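Local coordinates for protein yahD a copper inducible hydrolase (Lactococcus lactis subsp. lactis, PDB 3OG9) that probably acts as a hydrolase of the alpha/beta-hydrolase fold, is induced by copper and binds D-malate in a pocket, at residues A[148-154]-A[179-185]; A[16-22]-A[42-48]. One frame throughout, in Å; residues are numbered along the deposited sequence.

Contact 1 of 2, residues A[148-154]-A[179-185]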
ATOM      1  N   ASP A 148      -0.309 -17.991   1.040  1.00 12.72           N
ATOM      2  CA  ASP A 148      -0.686 -18.717   2.268  1.00 13.53           C
ATOM      3  C   ASP A 148       0.213 -18.406   3.462  1.00 12.66           C
ATOM      4  O   ASP A 148      -0.222 -18.532   4.600  1.00 12.56           O
ATOM      5  CB  ASP A 148      -0.692 -20.229   2.006  1.00 13.32           C
ATOM      6  CG  ASP A 148      -1.897 -20.951   2.618  1.00 17.61           C
ATOM      7  OD1 ASP A 148      -1.987 -22.167   2.350  0.50 19.07           O
ATOM      8  OD2 ASP A 148      -2.754 -20.361   3.353  1.00 19.88           O
ATOM      9  N   ASP A 149       1.452 -17.976   3.213  1.00 12.56           N
ATOM     10  CA  ASP A 149       2.419 -17.745   4.301  1.00 11.99           C
ATOM     11  C   ASP A 149       2.521 -16.258   4.721  1.00 11.46           C
ATOM     12  O   ASP A 149       3.281 -15.926   5.624  1.00 10.86           O
ATOM     13  CB  ASP A 149       3.805 -18.244   3.866  1.00 13.02           C
ATOM     14  CG  ASP A 149       4.311 -17.578   2.563  1.00 17.09           C
ATOM     15  OD1 ASP A 149       3.498 -17.165   1.675  1.00 18.87           O
ATOM     16  OD2 ASP A 149       5.551 -17.508   2.404  1.00 23.22           O
ATOM     17  N   LYS A 150       1.782 -15.380   4.037  1.00  9.81           N
ATOM     18  CA  LYS A 150       1.994 -13.939   4.135  1.00  8.56           C
ATOM     19  C   LYS A 150       1.233 -13.298   5.294  1.00  8.31           C
ATOM     20  O   LYS A 150       0.157 -13.779   5.690  1.00  9.17           O
ATOM     21  CB  LYS A 150       1.587 -13.256   2.809  1.00  9.38           C
ATOM     22  CG  LYS A 150       2.299 -13.824   1.576  1.00  7.99           C
ATOM     23  CD  LYS A 150       3.767 -13.544   1.592  1.00  8.26           C
ATOM     24  CE  LYS A 150       4.344 -13.790   0.191  1.00 11.50           C
ATOM     25  NZ  LYS A 150       5.738 -13.372   0.242  1.00 11.04           N
ATOM     26  N   HIS A 151       1.808 -12.229   5.841  1.00  7.37           N
ATOM     27  CA  HIS A 151       1.211 -11.491   6.940  1.00  7.29           C
ATOM     28  C   HIS A 151       0.920 -10.076   6.471  1.00  5.86           C
ATOM     29  O   HIS A 151       1.736  -9.446   5.795  1.00  6.85           O
ATOM     30  CB  HIS A 151       2.151 -11.477   8.138  1.00  7.85           C
ATOM     31  CG  HIS A 151       2.117 -12.749   8.928  1.00 10.81           C
ATOM     32  ND1 HIS A 151       1.269 -12.926  10.000  1.00 11.76           N
ATOM     33  CD2 HIS A 151       2.815 -13.902   8.805  1.00 10.94           C
ATOM     34  CE1 HIS A 151       1.438 -14.139  10.498  1.00 13.29           C
ATOM     35  NE2 HIS A 151       2.357 -14.756   9.781  1.00 10.51           N
ATOM     36  N   VAL A 152      -0.271  -9.590   6.789  1.00  3.71           N
ATOM     37  CA  VAL A 152      -0.720  -8.310   6.252  1.00  4.29           C
ATOM     38  C   VAL A 152      -1.455  -7.580   7.377  1.00  3.88           C
ATOM     39  O   VAL A 152      -2.271  -8.199   8.083  1.00  5.00           O
ATOM     40  CB  VAL A 152      -1.691  -8.519   5.029  1.00  3.32           C
ATOM     41  CG1 VAL A 152      -2.402  -7.190   4.660  1.00  3.35           C
ATOM     42  CG2 VAL A 152      -0.898  -9.037   3.803  1.00  6.47           C
ATOM     43  N   PHE A 153      -1.152  -6.298   7.555  1.00  3.58           N
ATOM     44  CA  PHE A 153      -1.824  -5.430   8.560  1.00  3.94           C
ATOM     45  C   PHE A 153      -2.742  -4.451   7.819  1.00  3.88           C
ATOM     46  O   PHE A 153      -2.296  -3.842   6.829  1.00  4.05           O
ATOM     47  CB  PHE A 153      -0.744  -4.606   9.306  1.00  3.70           C
ATOM     48  CG  PHE A 153      -1.307  -3.619  10.339  1.00  4.62           C
ATOM     49  CD1 PHE A 153      -1.386  -3.970  11.680  1.00  6.89           C
ATOM     50  CD2 PHE A 153      -1.702  -2.347   9.957  1.00  5.14           C
ATOM     51  CE1 PHE A 153      -1.887  -3.051  12.631  1.00  6.19           C
ATOM     52  CE2 PHE A 153      -2.213  -1.405  10.893  1.00  8.15           C
ATOM     53  CZ  PHE A 153      -2.321  -1.779  12.225  1.00  4.47           C
ATOM     54  N   LEU A 154      -4.008  -4.333   8.261  1.00  4.74           N
ATOM     55  CA  LEU A 154      -4.976  -3.431   7.654  1.00  4.38           C
ATOM     56  C   LEU A 154      -5.628  -2.607   8.720  1.00  5.44           C
ATOM     57  O   LEU A 154      -6.037  -3.146   9.766  1.00  6.71           O
ATOM     58  CB  LEU A 154      -6.110  -4.197   6.938  1.00  4.36           C
ATOM     59  CG  LEU A 154      -5.725  -5.208   5.871  1.00  4.13           C
ATOM     60  CD1 LEU A 154      -6.959  -6.021   5.420  1.00  5.65           C
ATOM     61  CD2 LEU A 154      -5.080  -4.537   4.660  1.00  4.28           C
ATOM     62  N   GLY A 179      -5.070 -16.916   1.347  1.00 11.59           N
ATOM     63  CA  GLY A 179      -4.321 -17.564   2.410  1.00 11.70           C
ATOM     64  C   GLY A 179      -3.624 -16.644   3.389  1.00 10.47           C
ATOM     65  O   GLY A 179      -2.994 -17.135   4.319  1.00  9.92           O
ATOM     66  N   CYS A 180      -3.766 -15.320   3.230  1.00  9.77           N
ATOM     67  CA  CYS A 180      -3.072 -14.368   4.139  1.00  9.87           C
ATOM     68  C   CYS A 180      -3.513 -14.450   5.592  1.00  9.40           C
ATOM     69  O   CYS A 180      -4.676 -14.694   5.897  1.00  9.30           O
ATOM     70  CB  CYS A 180      -3.222 -12.901   3.702  1.00 10.78           C
ATOM     71  SG  CYS A 180      -2.507 -12.517   2.141  1.00 14.42           S
ATOM     72  N   GLN A 181      -2.567 -14.162   6.486  1.00  8.68           N
ATOM     73  CA  GLN A 181      -2.845 -14.032   7.903  1.00  8.46           C
ATOM     74  C   GLN A 181      -2.996 -12.526   8.145  1.00  7.69           C
ATOM     75  O   GLN A 181      -2.051 -11.776   7.978  1.00  8.37           O
ATOM     76  CB  GLN A 181      -1.657 -14.568   8.719  1.00  7.75           C
ATOM     77  CG  GLN A 181      -1.603 -16.089   8.914  1.00  9.91           C
ATOM     78  CD  GLN A 181      -1.346 -16.860   7.610  1.00 12.65           C
ATOM     79  OE1 GLN A 181      -0.421 -16.559   6.830  1.00 14.88           O
ATOM     80  NE2 GLN A 181      -2.166 -17.845   7.373  1.00  8.15           N
ATOM     81  N   LEU A 182      -4.173 -12.095   8.550  1.00  7.70           N
ATOM     82  CA  LEU A 182      -4.480 -10.671   8.679  1.00  8.28           C
ATOM     83  C   LEU A 182      -4.523 -10.215  10.102  1.00  8.61           C
ATOM     84  O   LEU A 182      -5.045 -10.919  10.965  1.00  7.65           O
ATOM     85  CB  LEU A 182      -5.875 -10.365   8.090  1.00  8.17           C
ATOM     86  CG  LEU A 182      -6.089 -10.618   6.611  1.00 11.63           C
ATOM     87  CD1 LEU A 182      -7.484 -10.079   6.123  1.00 11.30           C
ATOM     88  CD2 LEU A 182      -4.953  -9.924   5.874  1.00 10.83           C
ATOM     89  N   GLU A 183      -4.008  -9.009  10.324  1.00  8.36           N
ATOM     90  CA  GLU A 183      -4.291  -8.252  11.533  1.00  9.30           C
ATOM     91  C   GLU A 183      -5.111  -7.036  11.137  1.00  9.02           C
ATOM     92  O   GLU A 183      -4.677  -6.249  10.294  1.00  9.10           O
ATOM     93  CB  GLU A 183      -2.997  -7.794  12.206  1.00  9.01           C
ATOM     94  CG  GLU A 183      -3.179  -6.812  13.389  1.00 12.33           C
ATOM     95  CD  GLU A 183      -3.461  -7.522  14.698  1.00 14.86           C
ATOM     96  OE1 GLU A 183      -3.071  -8.699  14.806  1.00 17.12           O
ATOM     97  OE2 GLU A 183      -4.048  -6.905  15.628  1.00 16.74           O
ATOM     98  N   ILE A 184      -6.263  -6.867  11.786  1.00  8.83           N
ATOM     99  CA  ILE A 184      -7.129  -5.724  11.513  1.00  9.34           C
ATOM    100  C   ILE A 184      -7.132  -4.746  12.677  1.00  8.90           C
ATOM    101  O   ILE A 184      -7.524  -5.123  13.787  1.00  9.14           O
ATOM    102  CB  ILE A 184      -8.605  -6.174  11.192  1.00  9.81           C
ATOM    103  CG1 ILE A 184      -8.655  -7.316  10.149  1.00  8.73           C
ATOM    104  CG2 ILE A 184      -9.486  -4.982  10.805  1.00 11.73           C
ATOM    105  CD1 ILE A 184      -8.027  -6.966   8.822  1.00 11.52           C
ATOM    106  N   TYR A 185      -6.760  -3.491  12.417  1.00  6.91           N
ATOM    107  CA  TYR A 185      -6.808  -2.444  13.437  1.00  7.47           C
ATOM    108  C   TYR A 185      -7.963  -1.473  13.157  1.00  8.54           C
ATOM    109  O   TYR A 185      -8.072  -0.945  12.045  1.00  7.83           O
ATOM    110  CB  TYR A 185      -5.488  -1.650  13.501  1.00  8.42           C
ATOM    111  CG  TYR A 185      -5.559  -0.598  14.582  1.00  6.61           C
ATOM    112  CD1 TYR A 185      -5.234  -0.914  15.911  1.00 10.26           C
ATOM    113  CD2 TYR A 185      -6.028   0.679  14.303  1.00  9.60           C
ATOM    114  CE1 TYR A 185      -5.317   0.058  16.937  1.00 10.07           C
ATOM    115  CE2 TYR A 185      -6.132   1.651  15.311  1.00  7.79           C
ATOM    116  CZ  TYR A 185      -5.779   1.330  16.610  1.00 10.95           C
ATOM    117  OH  TYR A 185      -5.900   2.287  17.576  1.00 12.58           O
TER
HETATM  118  O   HOH W   1      -0.723 -11.036  10.542  1.00  7.62           O
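Residues 151-154 and 181-185 pair as parallel strands at one margin of the central sheet, where strand 181-186 is the outermost. Five backbone hydrogen bonds run between them, from Gln181 N to Lys150 O at one end to Tyr185 N on Leu154 O, 2.8 Å, at the other, and the strand segments are inclined by only 16°. Side chains alternate between the two faces. On the side of the sheet that carries His151, Phe153 and Glu183, the Phe153 ring stands with CG anti to its own backbone N (chi1 178°), which carries its far end across to the neighbouring strand: CZ meets Tyr185 CB at 3.4 Å, and CD1 lies 3.8 Å from Glu183 CG. The ring of Trp204, on helix 195-208, meets Phe153 on this same side. Trimming Phe153 to an alanine would probably open a gap beside Tyr185 CB and the Glu183 methylene, and leave Trp204 without its aromatic partner. Farther back, Gln181 CB sits over one face of the His151 imidazole, off-centre toward the rim, a CH-pi contact 3.9 Å from the ring centroid. A water in the plane of that ring lies 2.8 Å from His151 ND1 and donates to Gln181 O, a carbonyl that also accepts Val152 N.

The two strands and helix 165-177 between them form a beta-alpha-beta unit of the alpha/beta-hydrolase fold. That helix packs on the side of the sheet that carries Val152 and Leu154, touching Leu154, Leu182 and Ile184. Here Leu154 and Ile184 lie side by side, their CD1 methyls 3.7 Å apart, while Leu182 CD2 rests 3.7 Å from Val152 CB. Gly179 ends the helix in a Schellman motif; its positive phi of 107° suits a glycine and turns the chain toward strand 181-186.

Contact 2 of 2, residues A[16-22]-A[42-48]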
ATOM      1  N   LEU A  16      18.679  -5.131   6.769  1.00 14.04           N
ATOM      2  CA  LEU A  16      17.277  -5.149   7.175  1.00 13.80           C
ATOM      3  C   LEU A  16      16.353  -5.034   5.962  1.00 11.77           C
ATOM      4  O   LEU A  16      16.727  -4.434   4.936  1.00 11.71           O
ATOM      5  CB  LEU A  16      16.994  -4.005   8.139  1.00 13.40           C
ATOM      6  CG  LEU A  16      16.895  -4.270   9.638  1.00 17.19           C
ATOM      7  CD1 LEU A  16      17.878  -5.334  10.117  1.00 19.33           C
ATOM      8  CD2 LEU A  16      17.046  -2.975  10.459  1.00 14.63           C
ATOM      9  N   ALA A  17      15.158  -5.602   6.091  0.50 11.08           N
ATOM     10  CA  ALA A  17      14.149  -5.612   5.023  0.50 10.19           C
ATOM     11  C   ALA A  17      13.774  -4.204   4.567  0.50  9.62           C
ATOM     12  O   ALA A  17      13.552  -3.313   5.388  0.50  9.61           O
ATOM     13  CB  ALA A  17      12.905  -6.349   5.491  0.50  9.88           C
ATOM     14  N   PRO A  18      13.697  -4.004   3.251  0.50  9.18           N
ATOM     15  CA  PRO A  18      13.412  -2.678   2.738  0.50  8.51           C
ATOM     16  C   PRO A  18      11.928  -2.362   2.870  0.50  8.51           C
ATOM     17  O   PRO A  18      11.079  -3.276   2.846  0.50  8.77           O
ATOM     18  CB  PRO A  18      13.823  -2.789   1.269  0.50  8.33           C
ATOM     19  CG  PRO A  18      13.541  -4.233   0.926  0.50  9.08           C
ATOM     20  CD  PRO A  18      13.888  -4.997   2.178  0.50  8.68           C
ATOM     21  N   LEU A  19      11.626  -1.079   3.017  1.00  8.06           N
ATOM     22  CA  LEU A  19      10.241  -0.602   3.052  1.00  7.30           C
ATOM     23  C   LEU A  19       9.942   0.096   1.749  1.00  7.13           C
ATOM     24  O   LEU A  19      10.743   0.923   1.304  1.00  8.96           O
ATOM     25  CB  LEU A  19      10.060   0.396   4.212  1.00  6.76           C
ATOM     26  CG  LEU A  19      10.662  -0.024   5.553  1.00  7.09           C
ATOM     27  CD1 LEU A  19      10.500   1.117   6.520  1.00  7.00           C
ATOM     28  CD2 LEU A  19      10.039  -1.341   6.096  1.00  7.09           C
ATOM     29  N   LEU A  20       8.806  -0.225   1.120  1.00  5.70           N
ATOM     30  CA  LEU A  20       8.328   0.563  -0.047  1.00  5.31           C
ATOM     31  C   LEU A  20       7.166   1.444   0.418  1.00  4.13           C
ATOM     32  O   LEU A  20       6.151   0.924   0.856  1.00  4.87           O
ATOM     33  CB  LEU A  20       7.817  -0.362  -1.175  1.00  4.80           C
ATOM     34  CG  LEU A  20       7.222   0.368  -2.401  1.00  5.54           C
ATOM     35  CD1 LEU A  20       8.340   1.106  -3.146  1.00  5.73           C
ATOM     36  CD2 LEU A  20       6.431  -0.565  -3.381  1.00  8.36           C
ATOM     37  N   LEU A  21       7.301   2.765   0.332  1.00  4.12           N
ATOM     38  CA  LEU A  21       6.248   3.655   0.813  1.00  3.67           C
ATOM     39  C   LEU A  21       5.422   4.190  -0.335  1.00  4.99           C
ATOM     40  O   LEU A  21       5.973   4.618  -1.357  1.00  3.68           O
ATOM     41  CB  LEU A  21       6.851   4.857   1.588  1.00  3.89           C
ATOM     42  CG  LEU A  21       7.922   4.541   2.613  1.00  4.31           C
ATOM     43  CD1 LEU A  21       8.270   5.830   3.354  1.00  3.78           C
ATOM     44  CD2 LEU A  21       7.534   3.365   3.586  1.00  2.78           C
ATOM     45  N   LEU A  22       4.106   4.189  -0.139  0.50  4.96           N
ATOM     46  CA  LEU A  22       3.183   4.654  -1.152  0.50  4.49           C
ATOM     47  C   LEU A  22       2.224   5.618  -0.492  0.50  4.65           C
ATOM     48  O   LEU A  22       1.577   5.282   0.495  0.50  4.22           O
ATOM     49  CB  LEU A  22       2.467   3.466  -1.805  0.50  4.65           C
ATOM     50  CG  LEU A  22       3.407   2.434  -2.448  0.50  3.19           C
ATOM     51  CD1 LEU A  22       2.666   1.178  -2.787  0.50  4.23           C
ATOM     52  CD2 LEU A  22       4.062   3.037  -3.712  0.50  2.00           C
ATOM     53  N   SER A  42      15.377   1.963  11.406  1.00 10.78           N
ATOM     54  CA  SER A  42      16.641   1.489  10.813  1.00 10.96           C
ATOM     55  C   SER A  42      16.486   0.778   9.448  1.00  9.59           C
ATOM     56  O   SER A  42      17.487   0.468   8.803  1.00  9.00           O
ATOM     57  CB  SER A  42      17.426   0.560  11.773  1.00 12.40           C
ATOM     58  OG  SER A  42      17.578   1.061  13.100  1.00 15.22           O
ATOM     59  N   HIS A  43      15.256   0.493   9.016  1.00  8.38           N
ATOM     60  CA  HIS A  43      15.078  -0.228   7.747  1.00  7.89           C
ATOM     61  C   HIS A  43      15.306   0.727   6.576  1.00  6.91           C
ATOM     62  O   HIS A  43      14.890   1.871   6.638  1.00  6.99           O
ATOM     63  CB  HIS A  43      13.676  -0.857   7.646  1.00  6.44           C
ATOM     64  CG  HIS A  43      13.466  -2.030   8.562  1.00  8.35           C
ATOM     65  ND1 HIS A  43      13.195  -3.296   8.091  1.00 12.04           N
ATOM     66  CD2 HIS A  43      13.455  -2.128   9.914  1.00  9.52           C
ATOM     67  CE1 HIS A  43      13.035  -4.127   9.112  1.00 11.36           C
ATOM     68  NE2 HIS A  43      13.171  -3.440  10.230  1.00  9.35           N
ATOM     69  N   PRO A  44      15.960   0.246   5.502  1.00  7.59           N
ATOM     70  CA  PRO A  44      16.106   1.074   4.304  1.00  7.67           C
ATOM     71  C   PRO A  44      14.713   1.495   3.805  1.00  7.73           C
ATOM     72  O   PRO A  44      13.736   0.752   3.976  1.00  6.72           O
ATOM     73  CB  PRO A  44      16.721   0.113   3.274  1.00  8.03           C
ATOM     74  CG  PRO A  44      17.441  -0.932   4.122  1.00  9.24           C
ATOM     75  CD  PRO A  44      16.571  -1.088   5.357  1.00  7.39           C
ATOM     76  N   ILE A  45      14.637   2.646   3.160  1.00  7.08           N
ATOM     77  CA  ILE A  45      13.340   3.159   2.719  1.00  7.20           C
ATOM     78  C   ILE A  45      13.415   3.493   1.248  1.00  8.18           C
ATOM     79  O   ILE A  45      14.347   4.171   0.833  1.00  8.70           O
ATOM     80  CB  ILE A  45      12.920   4.420   3.509  1.00  6.47           C
ATOM     81  CG1 ILE A  45      12.422   4.020   4.905  1.00  6.83           C
ATOM     82  CG2 ILE A  45      11.809   5.242   2.727  1.00  6.67           C
ATOM     83  CD1 ILE A  45      12.323   5.198   5.876  1.00  7.43           C
ATOM     84  N   LEU A  46      12.465   2.959   0.473  1.00  8.02           N
ATOM     85  CA  LEU A  46      12.254   3.363  -0.897  1.00  7.84           C
ATOM     86  C   LEU A  46      10.839   3.940  -1.015  1.00  7.48           C
ATOM     87  O   LEU A  46       9.873   3.268  -0.692  1.00  7.21           O
ATOM     88  CB  LEU A  46      12.379   2.154  -1.833  1.00  7.85           C
ATOM     89  CG  LEU A  46      12.352   2.534  -3.332  1.00 10.29           C
ATOM     90  CD1 LEU A  46      13.503   3.476  -3.698  1.00 10.79           C
ATOM     91  CD2 LEU A  46      12.416   1.250  -4.146  1.00 10.30           C
ATOM     92  N   SER A  47      10.725   5.181  -1.475  1.00  6.34           N
ATOM     93  CA  SER A  47       9.404   5.843  -1.544  1.00  6.07           C
ATOM     94  C   SER A  47       9.229   6.431  -2.921  1.00  5.94           C
ATOM     95  O   SER A  47      10.005   7.286  -3.309  1.00  5.18           O
ATOM     96  CB  SER A  47       9.332   6.954  -0.483  1.00  6.29           C
ATOM     97  OG  SER A  47       8.032   7.535  -0.440  1.00  9.27           O
ATOM     98  N   ILE A  48       8.216   5.977  -3.667  1.00  5.87           N
ATOM     99  CA  ILE A  48       8.045   6.360  -5.071  1.00  7.30           C
ATOM    100  C   ILE A  48       6.723   7.143  -5.277  1.00  7.41           C
ATOM    101  O   ILE A  48       5.654   6.660  -4.863  1.00  7.72           O
ATOM    102  CB  ILE A  48       8.033   5.089  -5.996  1.00  7.35           C
ATOM    103  CG1 ILE A  48       9.367   4.319  -5.920  1.00  8.62           C
ATOM    104  CG2 ILE A  48       7.701   5.462  -7.473  1.00  7.22           C
ATOM    105  CD1 ILE A  48       9.270   2.890  -6.481  1.00  6.03           C
TER
HETATM  106  O   HOH W   2       5.507   7.511  -1.527  1.00  8.33           O
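One face of the His43 imidazole is topped by Leu16, whose CG stands over the ring centre in a CH-pi contact 3.9 Å from the centroid, with CD2 reaching on to Ser42 CB. At the ring edge, ND1 donates to Ala17 O at 2.7 Å; the acceptor lies nearly in the ring plane, and the N-H meets a carbonyl lone pair. His43 CG is anti to its own carbonyl carbon (chi1 -71°), which swings the imidazole against residues 16-17. Its NE2 is hydrogen-bonded to Lys209 NZ, on the C-terminal residue of the chain.

Beyond this ring the segments run on as parallel strands 19-22 and 45-48, the pair joined through helix 33-39 in a beta-alpha-beta unit. Leu19 N bonds to Pro44 O, Leu46 N to Leu19 O, and Leu21 N to Leu46 O at 2.8 Å, whereas Ile48 N to Leu21 O is weak, at 3.5 Å. On the side covered by helix 33-39, Leu21 CD1 meets Ile45 CG2 at 3.6 Å and Leu19 CD1 lies against Ile45 CG1. On the other, Leu20 CD1 reaches Ile48 CD1 at 3.9 Å, beneath helix 76-97.

Where the strands part, a water donates to Leu21 O and to Ser47 OG, the latter at 2.7 Å; this hydroxyl is also bonded to Glu29 O. With ND1 donating to Ala17 O, NE2 is left to accept from the Lys209 ammonium, so the ring is probably neutral, and the nearby positive charge would be expected to disfavour a second ring proton.

Contacts 1 and 2 lie in the same seven-stranded mixed sheet, their centres 19 Å apart and their nearest atoms about 11 Å apart, without touching. Contact 2 closes first along the chain and contact 1 follows, each a parallel strand pair bridged by a helix. Strands 105-109 and 129-133 separate them in the sheet, and strand 105-109 leads to Ser110, which binds malate and fits the nucleophile elbow of alpha/beta hydrolases. The two contacts thus flank these central strands: the side chain of Leu22 in contact 2 is about 10 Å from the bound D-malate and that of Leu154 in contact 1 about 13 Å, neither near enough to touch it.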